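Local coordinates for protein hypothetical sensory transduction histidine kinase (Methanosarcina mazei, PDB 3LI9) that probably senses an extracellular signal through its Cache domain and relays it as a membrane-bound kinase that phosphorylates protein histidines at the expense of ATP, at residues T46-G51 with S155-N160; Q53-A58 with G101-Y106; L77-D82 with E162-A167. All blocks are in the same frame, centred on the assembly; numbering follows the deposited sequence.

Contact 1. Residues T46-G51 with S155-N160; sequences TMAEYG and SPIFKN
A48 and K159 meet near the C-terminal end of helix 13-48, where the helix lies against the last residues of strand 148-159. The lysine can be followed outward. Its CB leaves the strand beside the helix, and the CG methylene settles 3.6 Å from A48 O in van der Waals contact. CD and CE carry the chain past that carbonyl and bend it at chi3 (81°), which swings the amino group toward the turn after the helix. There NZ donates to two waters: one, 2.9 Å from NZ, donates a hydrogen bond to Y50 O, and the other, at a longer 3.3 Å from NZ, does the same for M47 O. A83 O takes a direct hydrogen bond from NZ. A lysine suits the place, because its positive charge would probably be welcome where backbone carbonyls gather around the helix end, and its length lets it reach several acceptors.

Nearer the strand the packing is close. A48 CB comes within 3.2 Å of F158 O, a methyl-carbonyl approach that a small alanine permits. I157 turns toward the helix and puts its two branches to different apolar uses: CG2 lies 3.8 Å from A48 CA, while CD1 reaches 4.0 Å to CB of M47. M47, present as selenomethionine, then sends its end away from the strand, and its CE rests over one face of the Y50 ring, offset toward the rim. Y50 itself is the centre of an inverse gamma turn that leads the chain off the helix. M47 and I157 both also touch Y79 on strand 74-79. A long N-terminal helix packed across an antiparallel sheet in this way is characteristic of the PDC fold of Cache sensor domains.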
ATOM      1  N   THR A  46      20.837   1.948  -3.362  1.00 14.11           N
ATOM      2  CA  THR A  46      21.640   2.131  -4.543  1.00 14.15           C
ATOM      3  C   THR A  46      21.796   3.626  -4.807  1.00 15.21           C
ATOM      4  O   THR A  46      22.916   4.085  -5.056  1.00 15.06           O
ATOM      5  CB  THR A  46      20.985   1.471  -5.713  1.00 15.12           C
ATOM      6  OG1 THR A  46      20.836   0.071  -5.361  1.00 16.51           O
ATOM      7  CG2 THR A  46      21.816   1.625  -6.962  1.00 17.35           C
HETATM    8  N   MSE A  47      20.680   4.354  -4.890  1.00 12.30           N
HETATM    9  CA  MSE A  47      20.777   5.784  -5.156  1.00 13.82           C
HETATM   10  C   MSE A  47      21.567   6.534  -4.118  1.00 13.73           C
HETATM   11  O   MSE A  47      22.213   7.564  -4.481  1.00 15.83           O
HETATM   12  CB  MSE A  47      19.426   6.400  -5.278  1.00 14.36           C
HETATM   13  CG  MSE A  47      18.614   5.970  -6.498  1.00 16.03           C
HETATM   14 SE   MSE A  47      19.637   6.691  -8.162  1.00 26.27          SE
HETATM   15  CE  MSE A  47      20.055   5.095  -8.410  1.00 11.47           C
ATOM     16  N   ALA A  48      21.544   6.107  -2.878  1.00 14.04           N
ATOM     17  CA  ALA A  48      22.338   6.728  -1.819  1.00 14.80           C
ATOM     18  C   ALA A  48      23.839   6.685  -2.137  1.00 16.22           C
ATOM     19  O   ALA A  48      24.567   7.545  -1.680  1.00 17.53           O
ATOM     20  CB  ALA A  48      22.031   6.108  -0.410  1.00 14.16           C
ATOM     21  N   GLU A  49      24.295   5.722  -2.906  1.00 14.52           N
ATOM     22  CA  GLU A  49      25.701   5.550  -3.285  1.00 16.56           C
ATOM     23  C   GLU A  49      26.008   5.978  -4.688  1.00 17.75           C
ATOM     24  O   GLU A  49      27.112   5.799  -5.162  1.00 20.10           O
ATOM     25  CB  GLU A  49      26.148   4.081  -3.096  1.00 15.11           C
ATOM     26  CG  GLU A  49      26.031   3.634  -1.623  1.00 15.59           C
ATOM     27  CD  GLU A  49      27.064   4.223  -0.712  1.00 19.88           C
ATOM     28  OE1 GLU A  49      28.102   4.805  -1.174  1.00 20.12           O
ATOM     29  OE2 GLU A  49      26.857   4.141   0.504  1.00 18.55           O
ATOM     30  N   TYR A  50      25.028   6.481  -5.411  1.00 16.05           N
ATOM     31  CA  TYR A  50      25.175   6.820  -6.807  1.00 17.72           C
ATOM     32  C   TYR A  50      25.813   8.198  -7.043  1.00 20.32           C
ATOM     33  O   TYR A  50      25.151   9.192  -7.356  1.00 24.20           O
ATOM     34  CB  TYR A  50      23.780   6.850  -7.434  1.00 17.40           C
ATOM     35  CG  TYR A  50      23.741   6.821  -8.914  1.00 17.56           C
ATOM     36  CD1 TYR A  50      24.369   5.800  -9.630  1.00 14.85           C
ATOM     37  CD2 TYR A  50      23.059   7.824  -9.636  1.00 19.31           C
ATOM     38  CE1 TYR A  50      24.271   5.765 -11.044  1.00 19.50           C
ATOM     39  CE2 TYR A  50      22.944   7.761 -10.992  1.00 23.67           C
ATOM     40  CZ  TYR A  50      23.543   6.747 -11.688  1.00 24.70           C
ATOM     41  OH  TYR A  50      23.402   6.707 -13.053  1.00 32.73           O
ATOM     42  N   GLY A  51      27.126   8.201  -7.091  1.00 19.39           N
ATOM     43  CA  GLY A  51      27.860   9.477  -7.335  1.00 19.40           C
ATOM     44  C   GLY A  51      28.034   9.796  -8.808  1.00 20.51           C
ATOM     45  O   GLY A  51      28.548  10.861  -9.115  1.00 18.01           O
ATOM     46  N   SER A 155      10.885   4.892   0.331  1.00 14.15           N
ATOM     47  CA  SER A 155      12.058   4.758   1.252  1.00 14.49           C
ATOM     48  C   SER A 155      12.971   5.945   1.107  1.00 14.59           C
ATOM     49  O   SER A 155      13.206   6.443   0.010  1.00 14.24           O
ATOM     50  CB  SER A 155      12.926   3.537   0.867  1.00 14.82           C
ATOM     51  OG  SER A 155      12.266   2.331   1.110  1.00 19.22           O
ATOM     52  N   PRO A 156      13.449   6.472   2.252  1.00 15.30           N
ATOM     53  CA  PRO A 156      14.324   7.602   2.197  1.00 15.56           C
ATOM     54  C   PRO A 156      15.724   7.250   1.665  1.00 15.04           C
ATOM     55  O   PRO A 156      16.251   6.183   1.978  1.00 16.07           O
ATOM     56  CB  PRO A 156      14.375   8.077   3.697  1.00 14.75           C
ATOM     57  CG  PRO A 156      14.179   6.777   4.478  1.00 15.95           C
ATOM     58  CD  PRO A 156      13.132   6.026   3.641  1.00 15.75           C
ATOM     59  N   ILE A 157      16.322   8.207   0.944  1.00 14.64           N
ATOM     60  CA  ILE A 157      17.695   8.126   0.368  1.00 13.59           C
ATOM     61  C   ILE A 157      18.540   9.016   1.262  1.00 15.17           C
ATOM     62  O   ILE A 157      18.264  10.229   1.366  1.00 15.10           O
ATOM     63  CB  ILE A 157      17.739   8.725  -0.990  1.00 13.69           C
ATOM     64  CG1 ILE A 157      16.815   7.874  -1.947  1.00 13.42           C
ATOM     65  CG2 ILE A 157      19.157   8.705  -1.522  1.00 13.94           C
ATOM     66  CD1 ILE A 157      16.673   8.571  -3.438  1.00 13.78           C
ATOM     67  N   PHE A 158      19.486   8.412   1.954  1.00 14.26           N
ATOM     68  CA  PHE A 158      20.351   9.212   2.904  1.00 16.65           C
ATOM     69  C   PHE A 158      21.716   9.260   2.311  1.00 18.37           C
ATOM     70  O   PHE A 158      22.339   8.184   2.065  1.00 19.18           O
ATOM     71  CB  PHE A 158      20.402   8.552   4.273  1.00 16.54           C
ATOM     72  CG  PHE A 158      19.178   8.731   5.054  1.00 18.99           C
ATOM     73  CD1 PHE A 158      18.991   9.939   5.744  1.00 20.93           C
ATOM     74  CD2 PHE A 158      18.233   7.718   5.195  1.00 22.77           C
ATOM     75  CE1 PHE A 158      17.811  10.168   6.560  1.00 26.01           C
ATOM     76  CE2 PHE A 158      17.062   7.945   6.023  1.00 20.42           C
ATOM     77  CZ  PHE A 158      16.854   9.201   6.636  1.00 23.55           C
ATOM     78  N   LYS A 159      22.216  10.473   2.082  1.00 17.41           N
ATOM     79  CA  LYS A 159      23.565  10.710   1.499  1.00 19.04           C
ATOM     80  C   LYS A 159      24.293  11.624   2.492  1.00 21.00           C
ATOM     81  O   LYS A 159      23.709  12.630   2.951  1.00 19.79           O
ATOM     82  CB  LYS A 159      23.440  11.448   0.157  1.00 21.86           C
ATOM     83  CG  LYS A 159      22.859  10.592  -0.937  1.00 21.90           C
ATOM     84  CD  LYS A 159      22.451  11.430  -2.184  1.00 27.66           C
ATOM     85  CE  LYS A 159      23.632  11.702  -3.016  1.00 26.57           C
ATOM     86  NZ  LYS A 159      23.189  12.270  -4.337  1.00 31.42           N
ATOM     87  N   ASN A 160      25.516  11.267   2.840  1.00 22.00           N
ATOM     88  CA  ASN A 160      26.317  12.017   3.813  1.00 22.37           C
ATOM     89  C   ASN A 160      25.566  12.039   5.132  1.00 22.21           C
ATOM     90  O   ASN A 160      25.689  12.981   5.887  1.00 20.98           O
ATOM     91  CB  ASN A 160      26.649  13.427   3.265  1.00 23.33           C
ATOM     92  CG  ASN A 160      26.916  13.421   1.720  1.00 26.43           C
ATOM     93  OD1 ASN A 160      27.845  12.737   1.188  1.00 29.63           O
ATOM     94  ND2 ASN A 160      26.081  14.143   1.016  1.00 25.72           N
TER
HETATM   95  O   HOH W   1      21.492   9.758  -5.553  1.00 22.77           O
HETATM   96  O   HOH W   2      23.346  11.072  -7.024  1.00 30.64           O

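Contact 2. Residues Q53-A58 with G101-Y106; sequences QDREEA and GRFVPY
The ring of F103 is sandwiched between R55 and P105: over one face lies the aliphatic stem of R55, with CG 3.7 Å above the ring plane and displaced toward the rim, and over the opposite face P105 CD stands 3.6 Å above the plane at its centre. In the PDC fold of this Cache domain, the contact joins the first turn of helix 55-67 to the segment leading into strand 105-108. At the ring's edge A58 CB touches CE2 of F103 at 3.6 Å. The R55 guanidinium has F103 CB over one face and G101 O at its edge, and its plane is turned 57° from that of the phenyl ring. R55 CG, 4.0 Å from the F103 centroid and near the ring normal, makes a CH-pi contact with the phenyl face, and the charged end is used elsewhere.

F103 turns toward the helix with CG anti to its backbone N (chi1 -162°), and a flat aromatic side chain can fill the layer between arginine methylenes and a proline. The extended R55 chain runs past F103 in the opposite direction, reaching beyond the ring to the backbone. NH1 donates to G101 O at 2.8 Å with a fairly straight N-H...O angle of 154°. NH1 also bonds H97, and NH2 forms salt bridges with D85 and D88, so the positive charge of this buried side chain is probably balanced by these two aspartates. G101 has a positive phi, where a CB would be jammed against the preceding carbonyl.

A58, one turn after R55, is small enough to let the ring approach the helix backbone, where CZ of F103 lies 3.5 Å from R55 O. D54 caps the helix start: its OD1 accepts from E57 N at 3.0 Å, the N-H approaching from above the carboxylate plane.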
ATOM      1  N   GLN A  53      25.779  10.442 -10.885  1.00 23.52           N
ATOM      2  CA  GLN A  53      25.018  11.651 -11.042  1.00 24.78           C
ATOM      3  C   GLN A  53      24.517  11.815 -12.483  1.00 24.88           C
ATOM      4  O   GLN A  53      24.503  12.899 -13.020  1.00 23.66           O
ATOM      5  CB  GLN A  53      25.878  12.855 -10.545  1.00 27.34           C
ATOM      6  CG  GLN A  53      25.963  12.814  -9.060  1.00 29.47           C
ATOM      7  CD  GLN A  53      26.905  13.865  -8.501  1.00 38.57           C
ATOM      8  OE1 GLN A  53      27.126  13.894  -7.294  1.00 42.44           O
ATOM      9  NE2 GLN A  53      27.464  14.727  -9.378  1.00 36.27           N
ATOM     10  N   ASP A  54      24.050  10.709 -13.084  1.00 21.08           N
ATOM     11  CA  ASP A  54      23.672  10.701 -14.522  1.00 20.58           C
ATOM     12  C   ASP A  54      22.134  10.561 -14.547  1.00 19.08           C
ATOM     13  O   ASP A  54      21.596   9.491 -14.169  1.00 16.59           O
ATOM     14  CB  ASP A  54      24.368   9.514 -15.210  1.00 21.10           C
ATOM     15  CG  ASP A  54      24.075   9.411 -16.702  1.00 23.02           C
ATOM     16  OD1 ASP A  54      22.984   9.820 -17.164  1.00 22.56           O
ATOM     17  OD2 ASP A  54      24.868   8.772 -17.484  1.00 27.16           O
ATOM     18  N   ARG A  55      21.438  11.656 -14.884  1.00 16.28           N
ATOM     19  CA  ARG A  55      19.950  11.599 -14.768  1.00 15.12           C
ATOM     20  C   ARG A  55      19.354  10.660 -15.753  1.00 13.70           C
ATOM     21  O   ARG A  55      18.362   9.931 -15.390  1.00 16.07           O
ATOM     22  CB  ARG A  55      19.313  13.019 -14.944  1.00 13.42           C
ATOM     23  CG  ARG A  55      19.677  13.892 -13.763  1.00 13.29           C
ATOM     24  CD  ARG A  55      18.942  15.293 -13.852  1.00 12.89           C
ATOM     25  NE  ARG A  55      19.413  16.179 -12.750  1.00 15.57           N
ATOM     26  CZ  ARG A  55      18.642  17.055 -12.103  1.00 14.34           C
ATOM     27  NH1 ARG A  55      17.316  17.107 -12.337  1.00 13.62           N
ATOM     28  NH2 ARG A  55      19.174  17.861 -11.162  1.00 17.38           N
ATOM     29  N   GLU A  56      19.912  10.571 -16.968  1.00 14.71           N
ATOM     30  CA  GLU A  56      19.335   9.662 -17.977  1.00 16.06           C
ATOM     31  C   GLU A  56      19.523   8.211 -17.577  1.00 14.67           C
ATOM     32  O   GLU A  56      18.616   7.410 -17.716  1.00 13.99           O
ATOM     33  CB  GLU A  56      20.015   9.817 -19.370  1.00 17.06           C
ATOM     34  CG  GLU A  56      19.821  11.187 -20.022  1.00 29.14           C
ATOM     35  CD  GLU A  56      18.391  11.398 -20.551  1.00 39.82           C
ATOM     36  OE1 GLU A  56      17.695  10.386 -20.802  1.00 41.73           O
ATOM     37  OE2 GLU A  56      17.984  12.589 -20.716  1.00 43.94           O
ATOM     38  N   GLU A  57      20.661   7.910 -16.954  1.00 14.66           N
ATOM     39  CA  GLU A  57      20.889   6.529 -16.512  1.00 13.64           C
ATOM     40  C   GLU A  57      19.932   6.197 -15.329  1.00 14.06           C
ATOM     41  O   GLU A  57      19.422   5.066 -15.251  1.00 13.50           O
ATOM     42  CB  GLU A  57      22.349   6.352 -16.063  1.00 14.97           C
ATOM     43  CG  GLU A  57      22.628   4.943 -15.557  1.00 16.37           C
ATOM     44  CD  GLU A  57      24.125   4.651 -15.486  1.00 21.79           C
ATOM     45  OE1 GLU A  57      24.705   4.983 -14.474  1.00 25.74           O
ATOM     46  OE2 GLU A  57      24.705   4.241 -16.484  1.00 25.86           O
ATOM     47  N   ALA A  58      19.753   7.132 -14.386  1.00 12.09           N
ATOM     48  CA  ALA A  58      18.860   6.860 -13.278  1.00 13.12           C
ATOM     49  C   ALA A  58      17.399   6.678 -13.789  1.00 12.38           C
ATOM     50  O   ALA A  58      16.661   5.811 -13.275  1.00 12.03           O
ATOM     51  CB  ALA A  58      18.939   7.949 -12.223  1.00 13.11           C
ATOM     52  N   GLY A 101      13.558  22.026 -11.748  1.00 15.73           N
ATOM     53  CA  GLY A 101      14.796  21.357 -12.165  1.00 15.24           C
ATOM     54  C   GLY A 101      15.178  20.220 -11.171  1.00 15.30           C
ATOM     55  O   GLY A 101      16.155  19.516 -11.428  1.00 15.53           O
ATOM     56  N   ARG A 102      14.415  20.058 -10.096  1.00 14.66           N
ATOM     57  CA  ARG A 102      14.690  18.990  -9.083  1.00 15.47           C
ATOM     58  C   ARG A 102      14.583  17.635  -9.786  1.00 15.23           C
ATOM     59  O   ARG A 102      13.772  17.518 -10.741  1.00 15.03           O
ATOM     60  CB  ARG A 102      13.726  19.005  -7.901  1.00 15.34           C
ATOM     61  CG  ARG A 102      13.976  20.246  -6.984  1.00 17.03           C
ATOM     62  CD  ARG A 102      12.977  20.456  -5.877  1.00 18.03           C
ATOM     63  NE  ARG A 102      12.892  19.323  -4.938  1.00 17.80           N
ATOM     64  CZ  ARG A 102      12.128  19.326  -3.887  1.00 16.76           C
ATOM     65  NH1 ARG A 102      11.445  20.460  -3.642  1.00 19.81           N
ATOM     66  NH2 ARG A 102      12.007  18.242  -3.091  1.00 17.29           N
ATOM     67  N   PHE A 103      15.388  16.661  -9.383  1.00 13.78           N
ATOM     68  CA  PHE A 103      15.242  15.301 -10.001  1.00 13.80           C
ATOM     69  C   PHE A 103      14.084  14.585  -9.350  1.00 13.92           C
ATOM     70  O   PHE A 103      14.203  14.077  -8.247  1.00 15.53           O
ATOM     71  CB  PHE A 103      16.544  14.492  -9.827  1.00 13.87           C
ATOM     72  CG  PHE A 103      16.665  13.314 -10.754  1.00 14.32           C
ATOM     73  CD1 PHE A 103      16.238  13.385 -12.089  1.00 11.70           C
ATOM     74  CD2 PHE A 103      17.202  12.103 -10.268  1.00 13.83           C
ATOM     75  CE1 PHE A 103      16.383  12.331 -12.931  1.00 12.67           C
ATOM     76  CE2 PHE A 103      17.316  10.995 -11.150  1.00 13.25           C
ATOM     77  CZ  PHE A 103      16.903  11.118 -12.480  1.00 14.18           C
ATOM     78  N   VAL A 104      12.931  14.563 -10.065  1.00 12.95           N
ATOM     79  CA  VAL A 104      11.677  14.016  -9.531  1.00 14.01           C
ATOM     80  C   VAL A 104      10.977  13.104 -10.571  1.00 12.75           C
ATOM     81  O   VAL A 104       9.766  13.228 -10.807  1.00 12.60           O
ATOM     82  CB  VAL A 104      10.723  15.146  -9.028  1.00 16.39           C
ATOM     83  CG1 VAL A 104      11.263  15.749  -7.646  1.00 15.28           C
ATOM     84  CG2 VAL A 104      10.517  16.222 -10.108  1.00 15.43           C
ATOM     85  N   PRO A 105      11.735  12.200 -11.199  1.00 11.47           N
ATOM     86  CA  PRO A 105      11.119  11.419 -12.308  1.00 12.73           C
ATOM     87  C   PRO A 105      10.096  10.370 -11.799  1.00 12.73           C
ATOM     88  O   PRO A 105      10.417   9.566 -10.909  1.00 14.18           O
ATOM     89  CB  PRO A 105      12.322  10.779 -13.002  1.00 12.73           C
ATOM     90  CG  PRO A 105      13.349  10.549 -11.804  1.00 12.65           C
ATOM     91  CD  PRO A 105      13.142  11.821 -10.945  1.00 11.70           C
ATOM     92  N   TYR A 106       8.904  10.365 -12.415  1.00 13.15           N
ATOM     93  CA  TYR A 106       7.849   9.376 -12.073  1.00 13.59           C
ATOM     94  C   TYR A 106       7.666   8.537 -13.330  1.00 12.77           C
ATOM     95  O   TYR A 106       7.041   8.990 -14.306  1.00 13.35           O
ATOM     96  CB  TYR A 106       6.554  10.111 -11.687  1.00 13.29           C
ATOM     97  CG  TYR A 106       5.391   9.179 -11.413  1.00 15.50           C
ATOM     98  CD1 TYR A 106       5.546   8.121 -10.562  1.00 15.49           C
ATOM     99  CD2 TYR A 106       4.130   9.401 -11.984  1.00 16.57           C
ATOM    100  CE1 TYR A 106       4.438   7.237 -10.250  1.00 15.87           C
ATOM    101  CE2 TYR A 106       3.072   8.548 -11.693  1.00 19.20           C
ATOM    102  CZ  TYR A 106       3.237   7.503 -10.792  1.00 16.79           C
ATOM    103  OH  TYR A 106       2.223   6.622 -10.524  1.00 18.58           O
TER

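Contact 3. Residues L77-D82 with E162-A167; sequences LGYEPD and EFAGIA
G78 and I166 form a hydrogen-bonded antiparallel pair, with G78 N to I166 O at 3.0 Å and I166 N to G78 O at 2.8 Å. Non-hydrogen-bonded pairs L77-A167 and Y79-G165 lie on either side of it, and E80 N donates to A164 O (2.8 Å) just past the strand. A164 and G165 both face I157 in a classic beta bulge. Glycine suits the second place, since a CB there would run into G78 O and Y79 CA.

Among apolar contacts, L77 CD2 meets A167 CB at 3.7 Å on the face covered by helix 13-48. I166 points to the other face, under helix 126-134.

E80 supplies the polar side-chain contact. Bent at chi2, it crosses F163 at about a right angle, with OE2 at the ring's edge 3.8 Å from CE2. Its OE1 forms a salt bridge with K132, and OE2 bonds Y128 OH. With an alanine in place of E80, K132 would probably lose a counter-charge, Y128 its hydrogen-bond partner, and the F163 edge its carboxylate neighbour.

The chemistry implies a division of labour: backbone bonds set the strand register, while the carboxylate ties the residue just after strand 74-79 to helix 126-134.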
ATOM      1  N   LEU A  77      11.817   8.453  -8.290  1.00 11.92           N
ATOM      2  CA  LEU A  77      12.798   8.998  -7.370  1.00 10.88           C
ATOM      3  C   LEU A  77      12.368  10.481  -7.195  1.00 11.59           C
ATOM      4  O   LEU A  77      11.816  11.108  -8.153  1.00 12.08           O
ATOM      5  CB  LEU A  77      14.175   9.011  -8.065  1.00 12.47           C
ATOM      6  CG  LEU A  77      14.718   7.595  -8.330  1.00  8.75           C
ATOM      7  CD1 LEU A  77      15.970   7.728  -9.251  1.00 13.23           C
ATOM      8  CD2 LEU A  77      15.096   6.897  -7.027  1.00 12.91           C
ATOM      9  N   GLY A  78      12.541  11.025  -5.984  1.00 11.94           N
ATOM     10  CA  GLY A  78      12.250  12.462  -5.827  1.00 12.89           C
ATOM     11  C   GLY A  78      13.357  12.998  -4.896  1.00 14.37           C
ATOM     12  O   GLY A  78      13.572  12.462  -3.851  1.00 14.90           O
ATOM     13  N   TYR A  79      14.089  14.031  -5.337  1.00 14.05           N
ATOM     14  CA  TYR A  79      15.215  14.578  -4.559  1.00 13.70           C
ATOM     15  C   TYR A  79      14.949  16.016  -4.057  1.00 16.22           C
ATOM     16  O   TYR A  79      14.176  16.769  -4.636  1.00 16.11           O
ATOM     17  CB  TYR A  79      16.430  14.623  -5.420  1.00 12.70           C
ATOM     18  CG  TYR A  79      17.087  13.257  -5.586  1.00 15.39           C
ATOM     19  CD1 TYR A  79      16.584  12.318  -6.493  1.00 17.08           C
ATOM     20  CD2 TYR A  79      18.232  12.915  -4.818  1.00 15.07           C
ATOM     21  CE1 TYR A  79      17.237  11.057  -6.628  1.00 16.04           C
ATOM     22  CE2 TYR A  79      18.868  11.656  -4.967  1.00 16.22           C
ATOM     23  CZ  TYR A  79      18.336  10.764  -5.858  1.00 17.91           C
ATOM     24  OH  TYR A  79      19.025   9.548  -6.065  1.00 17.71           O
ATOM     25  N   GLU A  80      15.568  16.305  -2.926  1.00 16.03           N
ATOM     26  CA  GLU A  80      15.668  17.686  -2.427  1.00 17.92           C
ATOM     27  C   GLU A  80      16.407  18.536  -3.431  1.00 16.92           C
ATOM     28  O   GLU A  80      17.127  18.110  -4.311  1.00 18.89           O
ATOM     29  CB  GLU A  80      16.466  17.658  -1.099  1.00 18.40           C
ATOM     30  CG  GLU A  80      15.811  16.953   0.034  1.00 20.61           C
ATOM     31  CD  GLU A  80      14.628  17.752   0.592  1.00 28.09           C
ATOM     32  OE1 GLU A  80      14.864  18.681   1.386  1.00 30.57           O
ATOM     33  OE2 GLU A  80      13.480  17.443   0.260  1.00 23.48           O
ATOM     34  N   PRO A  81      16.246  19.858  -3.320  1.00 18.67           N
ATOM     35  CA  PRO A  81      16.931  20.775  -4.229  1.00 19.22           C
ATOM     36  C   PRO A  81      18.430  20.538  -4.280  1.00 20.28           C
ATOM     37  O   PRO A  81      19.082  20.500  -3.233  1.00 21.14           O
ATOM     38  CB  PRO A  81      16.590  22.158  -3.598  1.00 19.18           C
ATOM     39  CG  PRO A  81      15.257  21.951  -3.039  1.00 18.60           C
ATOM     40  CD  PRO A  81      15.339  20.537  -2.399  1.00 18.55           C
ATOM     41  N   ASP A  82      18.940  20.324  -5.487  1.00 19.67           N
ATOM     42  CA  ASP A  82      20.319  20.100  -5.825  1.00 21.15           C
ATOM     43  C   ASP A  82      20.965  18.842  -5.209  1.00 19.67           C
ATOM     44  O   ASP A  82      22.167  18.657  -5.337  1.00 22.40           O
ATOM     45  CB  ASP A  82      21.141  21.344  -5.463  1.00 23.35           C
ATOM     46  CG  ASP A  82      21.043  22.407  -6.536  1.00 24.11           C
ATOM     47  OD1 ASP A  82      20.822  22.093  -7.720  1.00 21.44           O
ATOM     48  OD2 ASP A  82      21.160  23.577  -6.193  1.00 31.23           O
ATOM     49  N   GLU A 162      22.443  12.473   5.567  1.00 18.18           N
ATOM     50  CA  GLU A 162      21.323  13.406   5.488  1.00 21.17           C
ATOM     51  C   GLU A 162      20.288  12.984   4.498  1.00 20.05           C
ATOM     52  O   GLU A 162      20.613  12.404   3.439  1.00 19.20           O
ATOM     53  CB  GLU A 162      21.839  14.738   5.010  1.00 19.37           C
ATOM     54  CG  GLU A 162      22.736  15.361   6.084  1.00 26.36           C
ATOM     55  CD  GLU A 162      23.237  16.752   5.653  1.00 31.08           C
ATOM     56  OE1 GLU A 162      22.879  17.196   4.546  1.00 33.60           O
ATOM     57  OE2 GLU A 162      23.983  17.394   6.416  1.00 32.25           O
ATOM     58  N   PHE A 163      19.055  13.314   4.822  1.00 19.47           N
ATOM     59  CA  PHE A 163      17.976  13.063   3.855  1.00 18.81           C
ATOM     60  C   PHE A 163      18.174  13.759   2.521  1.00 18.15           C
ATOM     61  O   PHE A 163      18.305  14.988   2.447  1.00 17.64           O
ATOM     62  CB  PHE A 163      16.645  13.442   4.466  1.00 19.03           C
ATOM     63  CG  PHE A 163      15.488  13.228   3.552  1.00 18.02           C
ATOM     64  CD1 PHE A 163      14.877  11.987   3.503  1.00 18.39           C
ATOM     65  CD2 PHE A 163      14.971  14.279   2.780  1.00 18.25           C
ATOM     66  CE1 PHE A 163      13.740  11.795   2.675  1.00 16.94           C
ATOM     67  CE2 PHE A 163      13.853  14.096   1.935  1.00 16.75           C
ATOM     68  CZ  PHE A 163      13.251  12.848   1.904  1.00 18.38           C
ATOM     69  N   ALA A 164      18.220  12.979   1.400  1.00 16.58           N
ATOM     70  CA  ALA A 164      18.412  13.568   0.070  1.00 15.52           C
ATOM     71  C   ALA A 164      17.144  13.467  -0.808  1.00 14.04           C
ATOM     72  O   ALA A 164      17.047  14.171  -1.836  1.00 16.32           O
ATOM     73  CB  ALA A 164      19.561  12.931  -0.681  1.00 15.15           C
ATOM     74  N   GLY A 165      16.229  12.575  -0.441  1.00 14.31           N
ATOM     75  CA  GLY A 165      15.085  12.300  -1.350  1.00 14.23           C
ATOM     76  C   GLY A 165      14.529  10.942  -0.996  1.00 14.59           C
ATOM     77  O   GLY A 165      14.756  10.387   0.084  1.00 13.36           O
ATOM     78  N   ILE A 166      13.692  10.440  -1.891  1.00 12.43           N
ATOM     79  CA  ILE A 166      12.979   9.187  -1.671  1.00 12.38           C
ATOM     80  C   ILE A 166      13.100   8.332  -2.971  1.00 13.15           C
ATOM     81  O   ILE A 166      13.294   8.844  -4.125  1.00 12.94           O
ATOM     82  CB  ILE A 166      11.463   9.326  -1.375  1.00 12.72           C
ATOM     83  CG1 ILE A 166      10.781   9.997  -2.581  1.00 15.69           C
ATOM     84  CG2 ILE A 166      11.198  10.113  -0.012  1.00 13.44           C
ATOM     85  CD1 ILE A 166       9.287  10.018  -2.520  1.00 21.75           C
ATOM     86  N   ALA A 167      12.935   7.021  -2.797  1.00 13.53           N
ATOM     87  CA  ALA A 167      12.721   6.127  -3.943  1.00 11.62           C
ATOM     88  C   ALA A 167      11.393   5.458  -3.593  1.00 12.47           C
ATOM     89  O   ALA A 167      11.170   5.084  -2.445  1.00 13.92           O
ATOM     90  CB  ALA A 167      13.826   5.037  -4.070  1.00 10.99           C
TER

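The three contacts belong to one part of the Cache domain and share an antiparallel sheet. Contacts 1 and 3 lie closest, their centres about 8 Å apart, because strands 148-159 and 162-172 are neighbours: I157 O probably accepts from A164 N at 2.8 Å. Contacts 2 and 3, about 11 Å between centres, join through strand 74-79, where Y79 N probably bonds F103 O (2.9 Å) and R102 NE reaches Y79 O. Contacts 1 and 2 are about 13 Å apart between centres, yet Y50 OH and E57 OE1, at 2.6 Å, probably link the turn after helix 13-48 to helix 55-67. The kinase's catalytic portion lies outside this extracellular chain.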